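Probable endonuclease 4 (Thermotoga maritima, PDB 4HNO) probably cleaves the phosphodiester backbone of DNA at apurinic or apyrimidinic sites during base excision repair, leaving a 3'-hydroxyl and a 5'-terminal sugar phosphate, with metal ions as cofactor. Local coordinates at residues L132-V135 with L136-E140; I156-K159 with L160-K164; E204-L208 with F209-R213. All coordinates share one frame; numbering follows the deposited sequence. Where two conformers were deposited one is given.

Contact 1 of 3, residues L132-V135 with L136-E140; sequences LNEV and LNNTE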
loop_
_atom_site.group_PDB
_atom_site.type_symbol
_atom_site.label_atom_id
_atom_site.label_comp_id
_atom_site.label_asym_id
_atom_site.label_seq_id
_atom_site.Cartn_x
_atom_site.Cartn_y
_atom_site.Cartn_z
ATOM N N LEU A 132 12.053 -10.509 -6.446
ATOM C CA LEU A 132 11.984 -10.344 -5.005
ATOM C C LEU A 132 13.113 -11.076 -4.305
ATOM O O LEU A 132 13.673 -10.564 -3.343
ATOM C CB LEU A 132 10.639 -10.805 -4.468
ATOM C CG LEU A 132 9.452 -9.928 -4.838
ATOM C CD1 LEU A 132 8.161 -10.582 -4.373
ATOM C CD2 LEU A 132 9.594 -8.526 -4.262
ATOM N N ASN A 133 13.466 -12.263 -4.781
ATOM C CA ASN A 133 14.595 -12.956 -4.177
ATOM C C ASN A 133 15.884 -12.163 -4.355
ATOM O O ASN A 133 16.675 -12.055 -3.420
ATOM C CB ASN A 133 14.748 -14.356 -4.755
ATOM C CG ASN A 133 13.769 -15.346 -4.208
ATOM O OD1 ASN A 133 13.275 -15.206 -3.089
ATOM N ND2 ASN A 133 13.500 -16.378 -4.990
ATOM N N GLU A 134 16.119 -11.609 -5.537
ATOM C CA GLU A 134 17.337 -10.842 -5.733
ATOM C C GLU A 134 17.368 -9.632 -4.806
ATOM O O GLU A 134 18.419 -9.284 -4.264
ATOM C CB GLU A 134 17.486 -10.388 -7.182
ATOM C CG GLU A 134 17.792 -11.506 -8.107
ATOM C CD GLU A 134 18.988 -12.314 -7.637
ATOM O OE1 GLU A 134 20.065 -11.708 -7.426
ATOM O OE2 GLU A 134 18.851 -13.542 -7.432
ATOM N N VAL A 135 16.231 -8.983 -4.606
ATOM C CA VAL A 135 16.189 -7.822 -3.729
ATOM C C VAL A 135 16.348 -8.225 -2.267
ATOM O O VAL A 135 17.197 -7.687 -1.548
ATOM C CB VAL A 135 14.902 -7.029 -3.950
ATOM C CG1 VAL A 135 14.749 -5.911 -2.941
ATOM C CG2 VAL A 135 14.846 -6.491 -5.385
ATOM N N LEU A 136 15.512 -9.154 -1.814
ATOM C CA LEU A 136 15.511 -9.524 -0.401
ATOM C C LEU A 136 16.820 -10.190 0.000
ATOM O O LEU A 136 17.316 -9.960 1.099
ATOM C CB LEU A 136 14.313 -10.407 -0.093
ATOM C CG LEU A 136 12.966 -9.690 -0.199
ATOM C CD1 LEU A 136 11.852 -10.713 -0.085
ATOM C CD2 LEU A 136 12.811 -8.589 0.835
ATOM N N ASN A 137 17.376 -11.030 -0.869
ATOM C CA ASN A 137 18.577 -11.759 -0.524
ATOM C C ASN A 137 19.831 -10.903 -0.570
ATOM O O ASN A 137 20.908 -11.395 -0.241
ATOM C CB ASN A 137 18.757 -13.000 -1.415
ATOM C CG ASN A 137 17.697 -14.076 -1.183
ATOM O OD1 ASN A 137 17.056 -14.160 -0.126
ATOM N ND2 ASN A 137 17.541 -14.944 -2.162
ATOM N N ASN A 138 19.702 -9.630 -0.931
ATOM C CA ASN A 138 20.817 -8.699 -0.970
ATOM C C ASN A 138 20.567 -7.447 -0.134
ATOM O O ASN A 138 21.283 -6.464 -0.268
ATOM C CB ASN A 138 21.173 -8.341 -2.413
ATOM C CG ASN A 138 21.825 -9.486 -3.116
ATOM O OD1 ASN A 138 22.981 -9.810 -2.843
ATOM N ND2 ASN A 138 21.094 -10.137 -3.990
ATOM N N THR A 139 19.570 -7.517 0.752
ATOM C CA THR A 139 19.236 -6.438 1.661
ATOM C C THR A 139 18.822 -7.067 2.996
ATOM O O THR A 139 18.623 -8.275 3.085
ATOM C CB THR A 139 18.079 -5.590 1.142
ATOM O OG1 THR A 139 16.920 -6.401 0.979
ATOM C CG2 THR A 139 18.418 -4.872 -0.162
ATOM N N GLU A 140 18.650 -6.235 4.007
ATOM C CA GLU A 140 18.107 -6.685 5.292
ATOM C C GLU A 140 17.050 -5.741 5.811
ATOM O O GLU A 140 17.023 -4.567 5.493
ATOM C CB GLU A 140 19.207 -6.838 6.358
ATOM C CG GLU A 140 20.275 -7.853 6.005
ATOM C CD GLU A 140 19.783 -9.287 5.887
ATOM O OE1 GLU A 140 18.688 -9.627 6.392
ATOM O OE2 GLU A 140 20.516 -10.111 5.296
HETATM O O HOH W 1 14.040 -13.899 -0.678
HETATM O O HOH W 2 19.326 -14.727 -4.440
HETATM O O HOH W 3 22.201 -12.327 -5.716
#

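Contact 2 of 3, residues I156-K159 with L160-K164; sequences IGYK and LEQLK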
loop_
_atom_site.group_PDB
_atom_site.type_symbol
_atom_site.label_atom_id
_atom_site.label_comp_id
_atom_site.label_asym_id
_atom_site.label_seq_id
_atom_site.Cartn_x
_atom_site.Cartn_y
_atom_site.Cartn_z
ATOM N N ILE A 156 -0.798 -8.561 -12.483
ATOM C CA ILE A 156 -0.832 -9.665 -11.534
ATOM C C ILE A 156 -1.139 -9.087 -10.165
ATOM O O ILE A 156 -0.550 -8.084 -9.767
ATOM C CB ILE A 156 0.511 -10.407 -11.530
ATOM C CG1 ILE A 156 0.771 -11.023 -12.901
ATOM C CG2 ILE A 156 0.551 -11.446 -10.428
ATOM C CD1 ILE A 156 2.192 -11.548 -13.080
ATOM N N GLY A 157 -2.055 -9.734 -9.452
ATOM C CA GLY A 157 -2.400 -9.340 -8.104
ATOM C C GLY A 157 -3.799 -8.799 -7.932
ATOM O O GLY A 157 -4.076 -8.185 -6.901
ATOM N N TYR A 158 -4.700 -9.034 -8.889
ATOM C CA TYR A 158 -6.080 -8.597 -8.726
ATOM C C TYR A 158 -6.888 -9.573 -7.864
ATOM O O TYR A 158 -7.921 -9.193 -7.313
ATOM C CB TYR A 158 -6.741 -8.296 -10.079
ATOM C CG TYR A 158 -6.756 -9.461 -11.042
ATOM C CD1 TYR A 158 -7.808 -10.355 -11.111
ATOM C CD2 TYR A 158 -5.673 -9.673 -11.904
ATOM C CE1 TYR A 158 -7.772 -11.443 -12.018
ATOM C CE2 TYR A 158 -5.635 -10.739 -12.794
ATOM C CZ TYR A 158 -6.670 -11.619 -12.825
ATOM O OH TYR A 158 -6.646 -12.667 -13.699
ATOM N N LYS A 159 -6.420 -10.817 -7.752
ATOM C CA LYS A 159 -6.948 -11.758 -6.771
ATOM C C LYS A 159 -5.891 -11.982 -5.713
ATOM O O LYS A 159 -4.701 -12.134 -6.012
ATOM C CB LYS A 159 -7.314 -13.092 -7.414
ATOM C CG LYS A 159 -8.419 -13.002 -8.454
ATOM C CD LYS A 159 -9.719 -12.456 -7.879
ATOM C CE LYS A 159 -10.840 -12.536 -8.899
ATOM N NZ LYS A 159 -10.505 -11.872 -10.186
ATOM N N LEU A 160 -6.320 -12.067 -4.461
ATOM C CA LEU A 160 -5.376 -12.309 -3.379
ATOM C C LEU A 160 -4.610 -13.625 -3.547
ATOM O O LEU A 160 -3.446 -13.705 -3.161
ATOM C CB LEU A 160 -6.083 -12.253 -2.024
ATOM C CG LEU A 160 -6.654 -10.880 -1.663
ATOM C CD1 LEU A 160 -7.410 -10.968 -0.347
ATOM C CD2 LEU A 160 -5.576 -9.817 -1.559
ATOM N N GLU A 161 -5.236 -14.622 -4.171
ATOM C CA GLU A 161 -4.554 -15.874 -4.465
ATOM C C GLU A 161 -3.237 -15.643 -5.223
ATOM O O GLU A 161 -2.271 -16.386 -5.018
ATOM C CB GLU A 161 -5.468 -16.789 -5.295
ATOM C CG GLU A 161 -4.829 -18.016 -5.873
ATOM C CD GLU A 161 -4.452 -19.031 -4.838
ATOM O OE1 GLU A 161 -5.046 -19.017 -3.735
ATOM O OE2 GLU A 161 -3.576 -19.871 -5.140
ATOM N N GLN A 162 -3.207 -14.672 -6.117
ATOM C CA GLN A 162 -1.998 -14.409 -6.883
ATOM C C GLN A 162 -0.876 -13.886 -5.976
ATOM O O GLN A 162 0.294 -14.220 -6.162
ATOM C CB GLN A 162 -2.306 -13.422 -8.008
ATOM C CG GLN A 162 -3.236 -14.003 -9.052
ATOM C CD GLN A 162 -4.007 -12.951 -9.793
ATOM O OE1 GLN A 162 -3.857 -11.759 -9.559
ATOM N NE2 GLN A 162 -4.930 -13.395 -10.628
ATOM N N LEU A 163 -1.238 -13.050 -5.002
ATOM C CA LEU A 163 -0.252 -12.563 -4.035
ATOM C C LEU A 163 0.287 -13.722 -3.207
ATOM O O LEU A 163 1.471 -13.763 -2.887
ATOM C CB LEU A 163 -0.841 -11.489 -3.117
ATOM C CG LEU A 163 -1.508 -10.314 -3.799
ATOM C CD1 LEU A 163 -1.914 -9.291 -2.754
ATOM C CD2 LEU A 163 -0.616 -9.664 -4.840
ATOM N N LYS A 164 -0.593 -14.656 -2.835
ATOM C CA LYS A 164 -0.178 -15.833 -2.093
ATOM C C LYS A 164 0.773 -16.693 -2.923
ATOM O O LYS A 164 1.770 -17.205 -2.408
ATOM C CB LYS A 164 -1.422 -16.639 -1.671
ATOM C CG LYS A 164 -1.138 -17.953 -0.994
ATOM C CD LYS A 164 -0.905 -19.148 -1.911
ATOM C CE LYS A 164 -2.022 -19.407 -2.858
ATOM N NZ LYS A 164 -1.917 -20.793 -3.411
#

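Contact 3 of 3, residues E204-L208 with F209-R213; sequences EIESL and FGLER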
loop_
_atom_site.group_PDB
_atom_site.type_symbol
_atom_site.label_atom_id
_atom_site.label_comp_id
_atom_site.label_asym_id
_atom_site.label_seq_id
_atom_site.Cartn_x
_atom_site.Cartn_y
_atom_site.Cartn_z
ATOM N N GLU A 204 -10.409 -15.068 3.625
ATOM C CA GLU A 204 -9.453 -15.283 2.559
ATOM C C GLU A 204 -8.025 -14.850 2.981
ATOM O O GLU A 204 -7.050 -15.573 2.772
ATOM C CB GLU A 204 -9.967 -14.547 1.324
ATOM C CG GLU A 204 -9.203 -14.812 0.072
ATOM C CD GLU A 204 -9.896 -14.248 -1.176
ATOM O OE1 GLU A 204 -11.133 -14.287 -1.343
ATOM O OE2 GLU A 204 -9.143 -13.752 -1.998
ATOM N N ILE A 205 -7.906 -13.681 3.603
ATOM C CA ILE A 205 -6.624 -13.222 4.122
ATOM C C ILE A 205 -6.081 -14.199 5.152
ATOM O O ILE A 205 -4.906 -14.554 5.116
ATOM C CB ILE A 205 -6.750 -11.783 4.662
ATOM C CG1 ILE A 205 -7.015 -10.820 3.495
ATOM C CG2 ILE A 205 -5.489 -11.376 5.412
ATOM C CD1 ILE A 205 -7.377 -9.426 3.903
ATOM N N GLU A 206 -6.916 -14.646 6.075
ATOM C CA GLU A 206 -6.461 -15.560 7.095
ATOM C C GLU A 206 -5.958 -16.868 6.488
ATOM O O GLU A 206 -4.941 -17.412 6.933
ATOM C CB GLU A 206 -7.581 -15.811 8.104
ATOM C CG GLU A 206 -7.245 -16.884 9.110
ATOM C CD GLU A 206 -6.133 -16.556 10.078
ATOM O OE1 GLU A 206 -5.596 -15.425 10.111
ATOM O OE2 GLU A 206 -5.800 -17.486 10.834
ATOM N N SER A 207 -6.678 -17.386 5.495
ATOM C CA SER A 207 -6.291 -18.634 4.862
ATOM C C SER A 207 -5.017 -18.528 4.027
ATOM O O SER A 207 -4.154 -19.401 4.054
ATOM C CB SER A 207 -7.425 -19.131 3.966
ATOM O OG SER A 207 -6.994 -20.263 3.235
ATOM N N LEU A 208 -4.923 -17.454 3.256
ATOM C CA LEU A 208 -3.836 -17.320 2.296
ATOM C C LEU A 208 -2.540 -16.837 2.937
ATOM O O LEU A 208 -1.461 -17.219 2.495
ATOM C CB LEU A 208 -4.234 -16.347 1.185
ATOM C CG LEU A 208 -5.364 -16.769 0.259
ATOM C CD1 LEU A 208 -5.677 -15.646 -0.687
ATOM C CD2 LEU A 208 -5.021 -18.013 -0.523
ATOM N N PHE A 209 -2.648 -15.968 3.938
ATOM C CA PHE A 209 -1.472 -15.295 4.510
ATOM C C PHE A 209 -1.377 -15.399 6.021
ATOM O O PHE A 209 -0.279 -15.346 6.577
ATOM C CB PHE A 209 -1.477 -13.796 4.177
ATOM C CG PHE A 209 -1.854 -13.482 2.760
ATOM C CD1 PHE A 209 -3.086 -12.909 2.476
ATOM C CD2 PHE A 209 -0.994 -13.747 1.711
ATOM C CE1 PHE A 209 -3.458 -12.620 1.181
ATOM C CE2 PHE A 209 -1.389 -13.463 0.397
ATOM C CZ PHE A 209 -2.615 -12.898 0.149
ATOM N N GLY A 210 -2.527 -15.469 6.680
ATOM C CA GLY A 210 -2.628 -15.197 8.100
ATOM C C GLY A 210 -2.844 -13.703 8.279
ATOM O O GLY A 210 -2.185 -12.872 7.639
ATOM N N LEU A 211 -3.734 -13.336 9.195
ATOM C CA LEU A 211 -4.061 -11.932 9.380
ATOM C C LEU A 211 -2.875 -11.070 9.825
ATOM O O LEU A 211 -2.847 -9.874 9.554
ATOM C CB LEU A 211 -5.223 -11.767 10.369
ATOM C CG LEU A 211 -6.596 -11.843 9.712
ATOM C CD1 LEU A 211 -7.670 -11.924 10.766
ATOM C CD2 LEU A 211 -6.831 -10.636 8.812
ATOM N N GLU A 212 -1.885 -11.654 10.491
ATOM C CA GLU A 212 -0.714 -10.891 10.898
ATOM C C GLU A 212 -0.001 -10.259 9.693
ATOM O O GLU A 212 0.698 -9.253 9.848
ATOM C CB GLU A 212 0.255 -11.781 11.688
ATOM C CG GLU A 212 1.520 -11.087 12.139
ATOM C CD GLU A 212 2.577 -11.036 11.075
ATOM O OE1 GLU A 212 2.495 -11.834 10.120
ATOM O OE2 GLU A 212 3.530 -10.226 11.209
ATOM N N ARG A 213 -0.156 -10.843 8.504
ATOM C CA ARG A 213 0.504 -10.320 7.315
ATOM C C ARG A 213 -0.193 -9.121 6.694
ATOM O O ARG A 213 0.374 -8.513 5.775
ATOM C CB ARG A 213 0.690 -11.423 6.272
ATOM C CG ARG A 213 1.670 -12.533 6.655
ATOM C CD ARG A 213 3.119 -12.111 6.518
ATOM N NE ARG A 213 3.611 -11.353 7.640
ATOM C CZ ARG A 213 4.865 -10.928 7.749
ATOM N NH1 ARG A 213 5.704 -11.024 6.726
ATOM N NH2 ARG A 213 5.275 -10.367 8.893
#

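Contact 1 of 3, residues L132-V135 with L136-E140
V135 and L136, neighbours in the last turn of helix 121-136, have the most surface buried by this local contact, and N133 lies beside them on the same turn. The carbonyl oxygen of V135 takes two hydrogen bonds from opposite faces of its plane. T139 OG1 comes from one side, 2.8 Å from V135 O and 38° above the carbonyl plane; the backbone N of N138 comes from the other at 3.2 Å from V135 O. T139 OG1 reaches this oxygen because it sits between its own backbone N and carbonyl carbon (chi1 60°), and it is bonded to R175 as well.

L136 N closes the regular helical bond, 2.8 Å from L132 O, while the leucine's CB and CG lean against that same oxygen. L136 also packs on V170 and on I144 of strand 143-147, which V135 and L132 touch too; V135 further meets V98 of helix 84-104. On the outer side, N137 N binds N133 O at 2.8 Å, and a water joins N133 OD1 to N137 OD1. The two amides are also tied to the loop beyond: N133 OD1 to D171, N137 to both Q172 and D171.

One residue on, N138 bends its amide back over the helix end. Its ND2 lies 2.8 Å from E134 O, in the carbonyl plane and on a lone pair, with a nearly straight N-H (172°), so a side-chain nitrogen serves a late helical carbonyl. A second water links this ND2 to E134 OE1. The type I turn from L136 to T139 carries the chain out of the helix. The whole is a C-terminal helix end leading into the next strand, part of the alpha-to-beta connections of a TIM barrel.

Contact 2 of 3, residues I156-K159 with L160-K164
From G157, whose phi is positive (113°), the chain swings round into helix 160-169, and the backbone N of Q162 bonds K159 O at 2.9 Å in the first turn. Q162 has the most surface buried here, and its side chain turns back over the loop that precedes the helix. With CG anti to the carbonyl carbon (chi1 -67°) and the chain extended beyond it, the amide oxygen reaches the loop's N-H groups. G157 N donates to Q162 OE1 at 2.7 Å, tilted from the amide plane, and K159 N donates to the same OE1 at 3.3 Å from the opposite face, along an almost straight N-H.

This loop is the last part of the beta-to-alpha connection from barrel strand 143-147 to helix 160-169, which includes the short antiparallel strand 155-156. It lies on the metal-bearing side of the TIM barrel: the side chain of Y158 is about 7 Å from that of H184, which binds one metal with D231 and H233, and the side chain of L163 about 6 Å from that of E147, shared by the other two sites.

The other end of the amide meets the tyrosine. Q162 NE2 stands over one face of the Y158 ring, offset toward its rim, 3.3 Å from Y158 CZ, and the amide plane is turned 77° to the ring. On the inner side L163 CD2 lies against the bare CA of G157, 3.7 Å away; I156 CG2 rests 4.2 Å from Q162 CB and is backed by I125 and I128 of helix 121-136.

Contact 3 of 3, residues E204-L208 with F209-R213
The C-terminal end of helix 195-208, where it turns into the short 3-10 segment 211-213 that leads to the next barrel strand, is closed by F209 and G210. I205 O accepts two bonds here: F209 N at 2.9 Å and G210 N at 3.0 Å, the latter reaching back five residues. G210 N also makes a weak bond to E206 O. The turn needs a positive phi at G210 (87°), which glycine adopts without strain. L208 CB sits over the centre of the F209 ring at 3.8 Å from its centroid, a CH-pi contact close to the ring normal, while I205 CG2 packs 4.1 Å from F209 CD1 and 3.7 Å from L211 CD2. E206, its CG anti to the backbone N (chi1 173°) and its chain bent at chi2, curls round so that OE1 accepts L211 N at 2.9 Å. Beyond the turn E212 and R213 form a side-on salt bridge, R213 NE to E212 OE1 and NH2 to OE2; OE2 also pairs with K215, and R213 NH1 holds the carbonyls of D174 and V176. The helix end is therefore held both by its own carbonyls and by a carboxylate, whose negative charge would probably be eased by the N-H it accepts.

Contact 2 is the most buried of the three, whereas contact 1 buries L132, V135 and L136, and contact 3 buries I205 and F209, beside exposed polar residues. Contacts 1 and 3 close helices 121-136 and 195-208 at their C-terminal ends; contact 2 lies at the start of helix 160-169. The acceptors are mainly carbonyl oxygens in the first and third, joined in the third by the E206 carboxylate, but in the second mainly a glutamine oxygen. Contacts 2 and 3 touch directly: L160 and E161 pack on E204 and L208, and F209 reaches L160 and K164, so helices 160-169 and 195-208 are joined there. Contact 1 stands apart, its nearest atoms about 8 Å from contact 2.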